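Long-range contacts in L-Ribose isomerase (Acinetobacter, PDB 4Q0P), which probably catalyses the reversible aldose-ketose isomerisation of L-ribose to L-ribulose at a metal site in a cupin-type beta barrel: residues 23-28 / 50-55; 114-119 / 173-178; 121-126 / 190-195. All coordinates share one frame; numbering follows the deposited sequence.

In the fold
All three contacts are buried, but they sit at different places in a cupin-type barrel. Contact 1 rests helix 19-35 on strand 50-52, at one margin of the six-stranded sheet. Contact 3 joins strands 124-130 and 191-193 at the other margin of that sheet, so the two lie on opposite sides of the chain's centre. Contact 2 belongs to the five-stranded sheet, whose strand 113-118 meets a loop. The chemistry follows the place: apolar and aromatic in contact 1, a proline on a tyrosine face in contact 2, and backbone, arginine and threonine hydrogen bonds in contact 3. Contacts 2 and 3 supply H117, H119 and E124 to one cobalt ion, while F53 packs on P115 between contacts 1 and 2.

Contact 1. Residues 23-28 / 50-55. With Z6J (alpha-L-ribofuranose), chain E; Z6J (alpha-L-ribofuranose), chain D.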
loop_
_atom_site.group_PDB
_atom_site.type_symbol
_atom_site.label_atom_id
_atom_site.label_comp_id
_atom_site.label_asym_id
_atom_site.label_seq_id
_atom_site.Cartn_x
_atom_site.Cartn_y
_atom_site.Cartn_z
ATOM N N ASP A 23 -20.037 -15.344 -4.016
ATOM C CA ASP A 23 -19.905 -14.022 -3.411
ATOM C C ASP A 23 -18.718 -13.887 -2.463
ATOM O O ASP A 23 -17.986 -12.905 -2.535
ATOM C CB ASP A 23 -21.195 -13.630 -2.677
ATOM C CG ASP A 23 -22.338 -13.313 -3.633
ATOM O OD1 ASP A 23 -22.156 -13.455 -4.863
ATOM O OD2 ASP A 23 -23.425 -12.924 -3.153
ATOM N N GLU A 24 -18.520 -14.861 -1.582
ATOM C CA GLU A 24 -17.404 -14.791 -0.643
ATOM C C GLU A 24 -16.076 -14.823 -1.398
ATOM O O GLU A 24 -15.123 -14.142 -1.023
ATOM C CB GLU A 24 -17.476 -15.947 0.365
ATOM C CG GLU A 24 -18.836 -16.055 1.058
ATOM C CD GLU A 24 -18.844 -16.986 2.260
ATOM O OE1 GLU A 24 -18.194 -18.052 2.213
ATOM O OE2 GLU A 24 -19.525 -16.652 3.252
ATOM N N TRP A 25 -16.023 -15.606 -2.470
ATOM C CA TRP A 25 -14.815 -15.716 -3.282
ATOM C C TRP A 25 -14.540 -14.389 -3.990
ATOM O O TRP A 25 -13.465 -13.804 -3.846
ATOM C CB TRP A 25 -14.995 -16.855 -4.303
ATOM C CG TRP A 25 -13.859 -17.086 -5.268
ATOM C CD1 TRP A 25 -12.520 -17.025 -5.001
ATOM C CD2 TRP A 25 -13.975 -17.514 -6.634
ATOM N NE1 TRP A 25 -11.795 -17.394 -6.115
ATOM C CE2 TRP A 25 -12.663 -17.698 -7.131
ATOM C CE3 TRP A 25 -15.061 -17.766 -7.485
ATOM C CZ2 TRP A 25 -12.407 -18.120 -8.446
ATOM C CZ3 TRP A 25 -14.804 -18.191 -8.799
ATOM C CH2 TRP A 25 -13.487 -18.361 -9.259
ATOM N N VAL A 26 -15.529 -13.899 -4.728
ATOM C CA VAL A 26 -15.373 -12.664 -5.482
ATOM C C VAL A 26 -15.355 -11.383 -4.647
ATOM O O VAL A 26 -14.560 -10.484 -4.919
ATOM C CB VAL A 26 -16.450 -12.575 -6.590
ATOM C CG1 VAL A 26 -16.422 -11.212 -7.271
ATOM C CG2 VAL A 26 -16.191 -13.674 -7.628
ATOM N N ARG A 27 -16.203 -11.285 -3.630
ATOM C CA ARG A 27 -16.208 -10.071 -2.814
ATOM C C ARG A 27 -14.925 -9.917 -2.002
ATOM O O ARG A 27 -14.418 -8.803 -1.863
ATOM C CB ARG A 27 -17.448 -10.026 -1.910
ATOM C CG ARG A 27 -18.744 -9.866 -2.710
ATOM C CD ARG A 27 -19.949 -9.572 -1.826
ATOM N NE ARG A 27 -19.976 -8.182 -1.375
ATOM C CZ ARG A 27 -20.901 -7.672 -0.564
ATOM N NH1 ARG A 27 -21.885 -8.440 -0.104
ATOM N NH2 ARG A 27 -20.843 -6.392 -0.213
ATOM N N GLU A 28 -14.389 -11.021 -1.475
ATOM C CA GLU A 28 -13.130 -10.962 -0.726
ATOM C C GLU A 28 -11.986 -10.557 -1.660
ATOM O O GLU A 28 -11.092 -9.797 -1.275
ATOM C CB GLU A 28 -12.775 -12.319 -0.116
ATOM C CG GLU A 28 -13.329 -12.584 1.262
ATOM C CD GLU A 28 -12.984 -11.499 2.269
ATOM O OE1 GLU A 28 -11.848 -10.975 2.255
ATOM O OE2 GLU A 28 -13.862 -11.184 3.093
ATOM N N GLY A 50 -15.716 -14.114 -11.418
ATOM C CA GLY A 50 -15.202 -15.411 -11.014
ATOM C C GLY A 50 -15.369 -16.425 -12.129
ATOM O O GLY A 50 -16.490 -16.778 -12.491
ATOM N N ILE A 51 -14.248 -16.902 -12.658
ATOM C CA ILE A 51 -14.246 -17.862 -13.758
ATOM C C ILE A 51 -13.826 -19.273 -13.357
ATOM O O ILE A 51 -12.869 -19.467 -12.603
ATOM C CB ILE A 51 -13.304 -17.388 -14.870
ATOM C CG1 ILE A 51 -13.707 -15.983 -15.317
ATOM C CG2 ILE A 51 -13.331 -18.359 -16.042
ATOM C CD1 ILE A 51 -12.596 -15.246 -16.015
ATOM N N VAL A 52 -14.561 -20.251 -13.878
ATOM C CA VAL A 52 -14.297 -21.669 -13.643
ATOM C C VAL A 52 -14.209 -22.258 -15.057
ATOM O O VAL A 52 -15.183 -22.214 -15.801
ATOM C CB VAL A 52 -15.459 -22.338 -12.875
ATOM C CG1 VAL A 52 -15.116 -23.779 -12.573
ATOM C CG2 VAL A 52 -15.736 -21.579 -11.581
ATOM N N PHE A 53 -13.052 -22.804 -15.427
ATOM C CA PHE A 53 -12.866 -23.329 -16.781
ATOM C C PHE A 53 -13.317 -24.769 -17.008
ATOM O O PHE A 53 -12.491 -25.665 -17.160
ATOM C CB PHE A 53 -11.397 -23.196 -17.204
ATOM C CG PHE A 53 -10.853 -21.793 -17.108
ATOM C CD1 PHE A 53 -10.322 -21.319 -15.911
ATOM C CD2 PHE A 53 -10.880 -20.946 -18.209
ATOM C CE1 PHE A 53 -9.824 -20.019 -15.816
ATOM C CE2 PHE A 53 -10.386 -19.643 -18.124
ATOM C CZ PHE A 53 -9.858 -19.183 -16.927
ATOM N N GLY A 54 -14.628 -24.985 -17.047
ATOM C CA GLY A 54 -15.138 -26.327 -17.265
ATOM C C GLY A 54 -15.914 -26.896 -16.097
ATOM O O GLY A 54 -15.541 -26.706 -14.937
ATOM N N ALA A 55 -16.989 -27.612 -16.413
ATOM C CA ALA A 55 -17.857 -28.225 -15.412
ATOM C C ALA A 55 -17.114 -29.095 -14.406
ATOM O O ALA A 55 -17.431 -29.098 -13.217
ATOM C CB ALA A 55 -18.939 -29.048 -16.107
HETATM O O5 Z6J E . -22.919 -12.170 -0.525
HETATM C C5 Z6J E . -22.824 -13.444 0.101
HETATM C C4 Z6J E . -24.181 -14.120 0.185
HETATM O O4 Z6J E . -25.167 -13.076 0.168
HETATM C C3 Z6J E . -24.362 -14.893 1.494
HETATM O O3 Z6J E . -24.837 -16.205 1.222
HETATM C C2 Z6J E . -25.413 -14.117 2.298
HETATM O O2 Z6J E . -26.583 -14.904 2.449
HETATM C C1 Z6J E . -25.732 -12.874 1.473
HETATM O O1 Z6J E . -27.139 -12.739 1.328
HETATM O O5 Z6J D . -20.788 -6.317 -5.546
HETATM C C5 Z6J D . -21.612 -6.593 -6.668
HETATM C C4 Z6J D . -22.267 -7.957 -6.549
HETATM O O4 Z6J D . -21.312 -8.839 -5.932
HETATM C C3 Z6J D . -22.631 -8.546 -7.909
HETATM O O3 Z6J D . -24.041 -8.665 -8.018
HETATM C C2 Z6J D . -21.996 -9.934 -7.948
HETATM O O2 Z6J D . -23.004 -10.920 -7.797
HETATM C C1 Z6J D . -21.043 -9.987 -6.754
HETATM O O1 Z6J D . -21.304 -11.153 -5.986
#
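V26 and G50 mark the nearest approach of the two backbones, their CA atoms 6.2 Å apart, where helix 19-35 runs past strand 50-52. The segment axes come within 9.7 Å and their directions differ by 128°, so the helix lies slantwise over the margin of a sheet in this cupin-type barrel. Strand 50-52 is one of the two outermost strands of that sheet within the chain and is paired to strand 73-82, whose I75 and F77 also take up V26. The contact is small and mostly apolar. W25 carries it: with CG anti to the backbone N (chi1 178°), the indole leaves the helix toward the strand and presents its six-membered ring there. CZ3 comes obliquely to G50, 3.6 Å from CA, and glycine suits this place because with no side chain it lets CZ3 and CH2 come close to the backbone. V52 adds a looser apolar touch through CG2, and V26 lays its CG2 branch 3.8 Å from the backbone N of G50. That amide is not lost to the apolar surroundings, for it is hydrogen-bonded to the OH of Y22, one helical turn before V26. F61 meets the same indole edge-to-face. D23 instead meets bound sugar: its OD2 accepts a hydrogen bond of 2.8 Å from O5 of one alpha-L-ribofuranose, and R19 forms a salt bridge with OD1. Back at the strand, the edge of the W25 ring meets a carbonyl oxygen close to the ring plane, with CH2 lying 3.6 Å from I51 O.

Contact 2. Residues 114-119 / 173-178; sequences CPPHHH and SSYEKL. With CO (cobalt (II) ion), chain B; 0MK (beta-L-ribopyranose), chain F; 0MK (beta-L-ribopyranose), chain C.
P116 plants its ring on Y175 where the metal-bearing strand 113-118 of the cupin barrel turns a corner, and the 173-178 loop closes over it. Its CB lies 3.3 Å from S174 O and also reaches CD2 of L178, at 4.0 Å. CG then stands almost exactly over the middle of the Y175 ring, 3.3 Å from the centroid and 7° off the normal, a CH-pi contact. CD completes the ring on the phenol side, pressed to 3.2 Å from Y175 CZ. Proline suits this corner, since its rigid ring offers polarised C-H groups to an aromatic face and needs no polar partner. The tyrosine hydroxyl is hydrogen-bonded to E72, and S174 OG to R171 O.

Beyond the corner the chain becomes ligand-bearing. H117 turns CG between its backbone N and carbonyl carbon (chi1 67°), which carries the imidazole to the cobalt with NE2 at 2.3 Å. H119 binds it as well, and E124 and H199 complete the protein ligands. The H117 ring is held in its rotation from behind: ND1 donates a short hydrogen bond, nearly in the ring plane, to P115 O at 2.6 Å.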
loop_
_atom_site.group_PDB
_atom_site.type_symbol
_atom_site.label_atom_id
_atom_site.label_comp_id
_atom_site.label_asym_id
_atom_site.label_seq_id
_atom_site.Cartn_x
_atom_site.Cartn_y
_atom_site.Cartn_z
ATOM N N CYS A 114 -4.588 -20.579 -14.406
ATOM C CA CYS A 114 -5.240 -19.870 -15.495
ATOM C C CYS A 114 -4.685 -20.901 -16.498
ATOM O O CYS A 114 -3.479 -20.908 -16.777
ATOM C CB CYS A 114 -4.613 -18.505 -15.764
ATOM S SG CYS A 114 -5.264 -17.741 -17.282
ATOM N N PRO A 115 -5.544 -21.802 -17.016
ATOM C CA PRO A 115 -5.199 -22.875 -17.961
ATOM C C PRO A 115 -4.517 -22.559 -19.288
ATOM O O PRO A 115 -4.648 -21.462 -19.831
ATOM C CB PRO A 115 -6.533 -23.589 -18.157
ATOM C CG PRO A 115 -7.498 -22.452 -18.108
ATOM C CD PRO A 115 -7.011 -21.675 -16.905
ATOM N N PRO A 116 -3.789 -23.549 -19.839
ATOM C CA PRO A 116 -3.069 -23.424 -21.111
ATOM C C PRO A 116 -3.942 -22.825 -22.197
ATOM O O PRO A 116 -5.068 -23.268 -22.416
ATOM C CB PRO A 116 -2.670 -24.864 -21.423
ATOM C CG PRO A 116 -2.397 -25.420 -20.057
ATOM C CD PRO A 116 -3.578 -24.887 -19.252
ATOM N N HIS A 117 -3.418 -21.812 -22.876
ATOM C CA HIS A 117 -4.165 -21.163 -23.940
ATOM C C HIS A 117 -3.255 -20.210 -24.700
ATOM O O HIS A 117 -2.114 -19.983 -24.303
ATOM C CB HIS A 117 -5.338 -20.368 -23.352
ATOM C CG HIS A 117 -4.916 -19.185 -22.532
ATOM N ND1 HIS A 117 -4.377 -19.305 -21.267
ATOM C CD2 HIS A 117 -4.924 -17.860 -22.809
ATOM C CE1 HIS A 117 -4.072 -18.107 -20.803
ATOM N NE2 HIS A 117 -4.395 -17.212 -21.719
ATOM N N HIS A 118 -3.759 -19.662 -25.799
ATOM C CA HIS A 118 -2.993 -18.695 -26.562
ATOM C C HIS A 118 -3.946 -17.741 -27.260
ATOM O O HIS A 118 -5.139 -18.016 -27.390
ATOM C CB HIS A 118 -2.057 -19.385 -27.574
ATOM C CG HIS A 118 -2.711 -19.760 -28.867
ATOM N ND1 HIS A 118 -3.474 -20.898 -29.017
ATOM C CD2 HIS A 118 -2.708 -19.148 -30.075
ATOM C CE1 HIS A 118 -3.912 -20.971 -30.261
ATOM N NE2 HIS A 118 -3.462 -19.921 -30.924
ATOM N N HIS A 119 -3.421 -16.607 -27.690
ATOM C CA HIS A 119 -4.226 -15.608 -28.370
ATOM C C HIS A 119 -3.571 -15.315 -29.707
ATOM O O HIS A 119 -2.346 -15.266 -29.808
ATOM C CB HIS A 119 -4.277 -14.317 -27.551
ATOM C CG HIS A 119 -4.540 -14.537 -26.095
ATOM N ND1 HIS A 119 -5.770 -14.930 -25.609
ATOM C CD2 HIS A 119 -3.720 -14.455 -25.021
ATOM C CE1 HIS A 119 -5.695 -15.079 -24.299
ATOM N NE2 HIS A 119 -4.462 -14.796 -23.915
ATOM N N SER A 173 -2.333 -33.229 -19.879
ATOM C CA SER A 173 -1.806 -33.182 -21.240
ATOM C C SER A 173 -1.848 -31.800 -21.889
ATOM O O SER A 173 -1.012 -31.487 -22.734
ATOM C CB SER A 173 -2.540 -34.187 -22.136
ATOM O OG SER A 173 -3.843 -33.733 -22.448
ATOM N N SER A 174 -2.806 -30.967 -21.494
ATOM C CA SER A 174 -2.912 -29.629 -22.073
ATOM C C SER A 174 -1.681 -28.775 -21.775
ATOM O O SER A 174 -1.466 -27.742 -22.414
ATOM C CB SER A 174 -4.170 -28.917 -21.558
ATOM O OG SER A 174 -4.116 -28.729 -20.154
ATOM N N TYR A 175 -0.867 -29.212 -20.817
ATOM C CA TYR A 175 0.335 -28.465 -20.443
ATOM C C TYR A 175 1.618 -28.944 -21.124
ATOM O O TYR A 175 2.643 -28.267 -21.057
ATOM C CB TYR A 175 0.537 -28.503 -18.919
ATOM C CG TYR A 175 -0.546 -27.806 -18.116
ATOM C CD1 TYR A 175 -1.797 -28.397 -17.939
ATOM C CD2 TYR A 175 -0.320 -26.550 -17.541
ATOM C CE1 TYR A 175 -2.795 -27.764 -17.209
ATOM C CE2 TYR A 175 -1.316 -25.902 -16.812
ATOM C CZ TYR A 175 -2.555 -26.515 -16.647
ATOM O OH TYR A 175 -3.560 -25.881 -15.935
ATOM N N GLU A 176 1.554 -30.100 -21.783
ATOM C CA GLU A 176 2.708 -30.698 -22.464
ATOM C C GLU A 176 3.644 -29.766 -23.238
ATOM O O GLU A 176 4.857 -29.795 -23.031
ATOM C CB GLU A 176 2.235 -31.807 -23.408
ATOM C CG GLU A 176 1.882 -33.110 -22.720
ATOM C CD GLU A 176 3.085 -33.750 -22.061
ATOM O OE1 GLU A 176 3.290 -33.539 -20.848
ATOM O OE2 GLU A 176 3.837 -34.459 -22.767
ATOM N N LYS A 177 3.088 -28.954 -24.130
ATOM C CA LYS A 177 3.893 -28.044 -24.947
ATOM C C LYS A 177 4.428 -26.788 -24.256
ATOM O O LYS A 177 5.319 -26.115 -24.784
ATOM C CB LYS A 177 3.097 -27.628 -26.189
ATOM C CG LYS A 177 2.855 -28.755 -27.179
ATOM C CD LYS A 177 2.070 -28.254 -28.389
ATOM C CE LYS A 177 2.323 -29.111 -29.628
ATOM N NZ LYS A 177 2.016 -30.547 -29.411
ATOM N N LEU A 178 3.885 -26.457 -23.094
ATOM C CA LEU A 178 4.333 -25.272 -22.368
ATOM C C LEU A 178 5.552 -25.645 -21.535
ATOM O O LEU A 178 5.500 -25.661 -20.304
ATOM C CB LEU A 178 3.199 -24.748 -21.476
ATOM C CG LEU A 178 1.990 -24.163 -22.219
ATOM C CD1 LEU A 178 1.253 -25.256 -22.992
ATOM C CD2 LEU A 178 1.046 -23.514 -21.205
HETATM CO CO CO B . -3.505 -15.136 -21.973
HETATM C C1 0MK F . 5.208 -30.956 -19.287
HETATM C C2 0MK F . 5.584 -31.228 -17.831
HETATM C C3 0MK F . 7.102 -31.314 -17.717
HETATM C C4 0MK F . 7.738 -30.022 -18.235
HETATM C C5 0MK F . 7.277 -29.744 -19.670
HETATM O O1 0MK F . 3.803 -30.800 -19.395
HETATM O O2 0MK F . 5.002 -32.451 -17.409
HETATM O O3 0MK F . 7.567 -32.412 -18.488
HETATM O O4 0MK F . 9.151 -30.146 -18.206
HETATM O O5 0MK F . 5.834 -29.735 -19.737
HETATM C C1 0MK C . -5.126 -13.413 -19.794
HETATM C C2 0MK C . -6.135 -12.273 -19.694
HETATM C C3 0MK C . -7.558 -12.814 -19.506
HETATM C C4 0MK C . -7.905 -13.931 -20.509
HETATM C C5 0MK C . -6.788 -14.975 -20.612
HETATM O O1 0MK C . -5.102 -14.128 -18.570
HETATM O O2 0MK C . -6.067 -11.467 -20.862
HETATM O O3 0MK C . -8.485 -11.747 -19.646
HETATM O O4 0MK C . -8.171 -13.376 -21.787
HETATM O O5 0MK C . -5.518 -14.328 -20.841
HETATM O O HOH W 1 -2.839 -15.195 -19.878
#

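Contact 3. Residues 121-126 / 190-195; sequences RKTESY and KFVMHR. With CO (cobalt (II) ion), chain B; 0MK (beta-L-ribopyranose), chain C.
The antiparallel strand pair that carries the glutamate of the cupin metal site joins E124 to M193 and Y126 to F191 as hydrogen-bonded pairs, with S125 and V192 a non-hydrogen-bonded pair between them. E124 N donates to M193 O at 2.9 Å, and M193 N returns a bond of 2.7 Å to E124 O. On the face of E124 and Y126, the two carboxylate oxygens have separate tasks. OE2 binds cobalt at 2.1 Å; OE1 accepts hydrogen bonds from a water that also binds the metal and from the hydroxyl of Y126, whose OH lies 2.7 Å from E124 OE1. Y126 is thus a second-shell residue that helps to fix the carboxylate's rotation. Its ring lies beside that of F191 while its OH and CZ meet CB of M193 obliquely. An aromatic with a polar tip suits the barrel interior, its ring packing among apolar side chains while its hydroxyl reaches the metal-binding carboxylate.

Before the strand the chain is held by R195. Its NE donates almost straight to R121 O at 2.6 Å, the oxygen lying near the guanidinium plane though the donor stands above the carbonyl plane. T123 OG1 sits 3.4 Å above the centre of that same guanidinium, and also accepts R195 N at 3.1 Å. The far end, NH1, is bound by carbonyls of A84 and D86 of a neighbouring subunit, which packs against segment 190-195.

K122 bends at chi3 (65°) to bring NZ to the ribopyranose, 2.6 Å from its O4. Together with H117, H119 and H199, E124 makes up the three-histidine, one-glutamate metal site typical of the cupin superfamily.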
loop_
_atom_site.group_PDB
_atom_site.type_symbol
_atom_site.label_atom_id
_atom_site.label_comp_id
_atom_site.label_asym_id
_atom_site.label_seq_id
_atom_site.Cartn_x
_atom_site.Cartn_y
_atom_site.Cartn_z
ATOM N N ARG A 121 -4.271 -12.522 -31.379
ATOM C CA ARG A 121 -4.101 -11.069 -31.428
ATOM C C ARG A 121 -3.532 -10.410 -30.178
ATOM O O ARG A 121 -2.712 -9.492 -30.269
ATOM C CB ARG A 121 -5.449 -10.423 -31.752
ATOM C CG ARG A 121 -6.209 -11.143 -32.853
ATOM C CD ARG A 121 -7.623 -10.612 -32.995
ATOM N NE ARG A 121 -8.397 -11.347 -33.993
ATOM C CZ ARG A 121 -8.757 -12.623 -33.873
ATOM N NH1 ARG A 121 -8.413 -13.318 -32.794
ATOM N NH2 ARG A 121 -9.466 -13.206 -34.831
ATOM N N LYS A 122 -3.957 -10.879 -29.012
ATOM C CA LYS A 122 -3.523 -10.281 -27.754
ATOM C C LYS A 122 -2.134 -10.603 -27.221
ATOM O O LYS A 122 -1.768 -11.770 -27.041
ATOM C CB LYS A 122 -4.549 -10.590 -26.660
ATOM C CG LYS A 122 -4.253 -9.923 -25.330
ATOM C CD LYS A 122 -5.435 -10.036 -24.381
ATOM C CE LYS A 122 -5.700 -11.478 -24.003
ATOM N NZ LYS A 122 -6.942 -11.607 -23.199
ATOM N N THR A 123 -1.369 -9.542 -26.979
ATOM C CA THR A 123 -0.037 -9.632 -26.390
ATOM C C THR A 123 -0.231 -9.077 -24.971
ATOM O O THR A 123 -0.828 -8.007 -24.797
ATOM C CB THR A 123 0.992 -8.777 -27.166
ATOM O OG1 THR A 123 1.332 -9.439 -28.395
ATOM C CG2 THR A 123 2.253 -8.583 -26.346
ATOM N N GLU A 124 0.257 -9.811 -23.971
ATOM C CA GLU A 124 0.099 -9.439 -22.563
ATOM C C GLU A 124 1.419 -9.137 -21.859
ATOM O O GLU A 124 2.500 -9.448 -22.361
ATOM C CB GLU A 124 -0.581 -10.578 -21.787
ATOM C CG GLU A 124 -1.603 -11.379 -22.575
ATOM C CD GLU A 124 -2.083 -12.643 -21.852
ATOM O OE1 GLU A 124 -1.328 -13.215 -21.030
ATOM O OE2 GLU A 124 -3.220 -13.075 -22.126
ATOM N N SER A 125 1.311 -8.545 -20.673
ATOM C CA SER A 125 2.466 -8.230 -19.844
ATOM C C SER A 125 1.998 -8.443 -18.410
ATOM O O SER A 125 0.835 -8.185 -18.098
ATOM C CB SER A 125 2.917 -6.779 -20.042
ATOM O OG SER A 125 2.005 -5.860 -19.463
ATOM N N TYR A 126 2.895 -8.925 -17.550
ATOM C CA TYR A 126 2.544 -9.181 -16.158
ATOM C C TYR A 126 3.352 -8.382 -15.158
ATOM O O TYR A 126 4.558 -8.167 -15.328
ATOM C CB TYR A 126 2.721 -10.664 -15.801
ATOM C CG TYR A 126 2.181 -11.629 -16.824
ATOM C CD1 TYR A 126 0.879 -11.516 -17.303
ATOM C CD2 TYR A 126 2.983 -12.651 -17.327
ATOM C CE1 TYR A 126 0.389 -12.397 -18.269
ATOM C CE2 TYR A 126 2.508 -13.537 -18.288
ATOM C CZ TYR A 126 1.216 -13.404 -18.758
ATOM O OH TYR A 126 0.762 -14.258 -19.734
ATOM N N LYS A 190 8.757 -5.884 -15.899
ATOM C CA LYS A 190 7.503 -6.343 -16.504
ATOM C C LYS A 190 7.822 -7.521 -17.421
ATOM O O LYS A 190 8.822 -7.485 -18.139
ATOM C CB LYS A 190 6.867 -5.223 -17.331
ATOM C CG LYS A 190 6.315 -4.057 -16.524
ATOM C CD LYS A 190 4.897 -4.337 -16.070
ATOM C CE LYS A 190 4.150 -3.042 -15.768
ATOM N NZ LYS A 190 2.716 -3.287 -15.431
ATOM N N PHE A 191 6.985 -8.561 -17.397
ATOM C CA PHE A 191 7.210 -9.733 -18.246
ATOM C C PHE A 191 6.202 -9.761 -19.397
ATOM O O PHE A 191 4.992 -9.694 -19.177
ATOM C CB PHE A 191 7.088 -11.029 -17.437
ATOM C CG PHE A 191 7.507 -12.256 -18.201
ATOM C CD1 PHE A 191 8.851 -12.599 -18.312
ATOM C CD2 PHE A 191 6.559 -13.064 -18.823
ATOM C CE1 PHE A 191 9.248 -13.737 -19.037
ATOM C CE2 PHE A 191 6.938 -14.199 -19.548
ATOM C CZ PHE A 191 8.287 -14.536 -19.654
ATOM N N VAL A 192 6.709 -9.884 -20.618
ATOM C CA VAL A 192 5.857 -9.891 -21.805
ATOM C C VAL A 192 5.538 -11.276 -22.371
ATOM O O VAL A 192 6.425 -12.107 -22.564
ATOM C CB VAL A 192 6.510 -9.029 -22.931
ATOM C CG1 VAL A 192 5.720 -9.138 -24.238
ATOM C CG2 VAL A 192 6.600 -7.584 -22.474
ATOM N N MET A 193 4.257 -11.519 -22.625
ATOM C CA MET A 193 3.825 -12.773 -23.232
ATOM C C MET A 193 3.297 -12.386 -24.616
ATOM O O MET A 193 2.162 -11.913 -24.753
ATOM C CB MET A 193 2.718 -13.441 -22.407
ATOM C CG MET A 193 2.256 -14.802 -22.959
ATOM S SD MET A 193 3.603 -16.047 -23.111
ATOM C CE MET A 193 4.117 -16.217 -21.418
ATOM N N HIS A 194 4.138 -12.553 -25.637
ATOM C CA HIS A 194 3.749 -12.216 -27.006
ATOM C C HIS A 194 2.568 -13.050 -27.465
ATOM O O HIS A 194 2.397 -14.192 -27.032
ATOM C CB HIS A 194 4.912 -12.447 -27.979
ATOM C CG HIS A 194 6.027 -11.458 -27.843
ATOM N ND1 HIS A 194 5.856 -10.107 -28.068
ATOM C CD2 HIS A 194 7.330 -11.623 -27.517
ATOM C CE1 HIS A 194 7.007 -9.484 -27.889
ATOM N NE2 HIS A 194 7.918 -10.380 -27.553
ATOM N N ARG A 195 1.752 -12.469 -28.343
ATOM C CA ARG A 195 0.597 -13.161 -28.898
ATOM C C ARG A 195 1.123 -14.398 -29.639
ATOM O O ARG A 195 2.298 -14.452 -29.989
ATOM C CB ARG A 195 -0.143 -12.240 -29.874
ATOM C CG ARG A 195 0.743 -11.683 -30.982
ATOM C CD ARG A 195 -0.060 -10.878 -31.987
ATOM N NE ARG A 195 -0.445 -9.561 -31.485
ATOM C CZ ARG A 195 0.363 -8.505 -31.468
ATOM N NH1 ARG A 195 1.606 -8.611 -31.921
ATOM N NH2 ARG A 195 -0.081 -7.337 -31.016
HETATM CO CO CO B . -3.505 -15.136 -21.973
HETATM C C1 0MK C . -5.126 -13.413 -19.794
HETATM C C2 0MK C . -6.135 -12.273 -19.694
HETATM C C3 0MK C . -7.558 -12.814 -19.506
HETATM C C4 0MK C . -7.905 -13.931 -20.509
HETATM C C5 0MK C . -6.788 -14.975 -20.612
HETATM O O1 0MK C . -5.102 -14.128 -18.570
HETATM O O2 0MK C . -6.067 -11.467 -20.862
HETATM O O3 0MK C . -8.485 -11.747 -19.646
HETATM O O4 0MK C . -8.171 -13.376 -21.787
HETATM O O5 0MK C . -5.518 -14.328 -20.841
HETATM O O HOH W 2 -0.225 -13.539 -25.457
HETATM O O HOH W 3 3.733 -9.067 -29.547
HETATM O O HOH W 1 -2.839 -15.195 -19.878
HETATM O O HOH W 4 1.766 -5.657 -16.378
#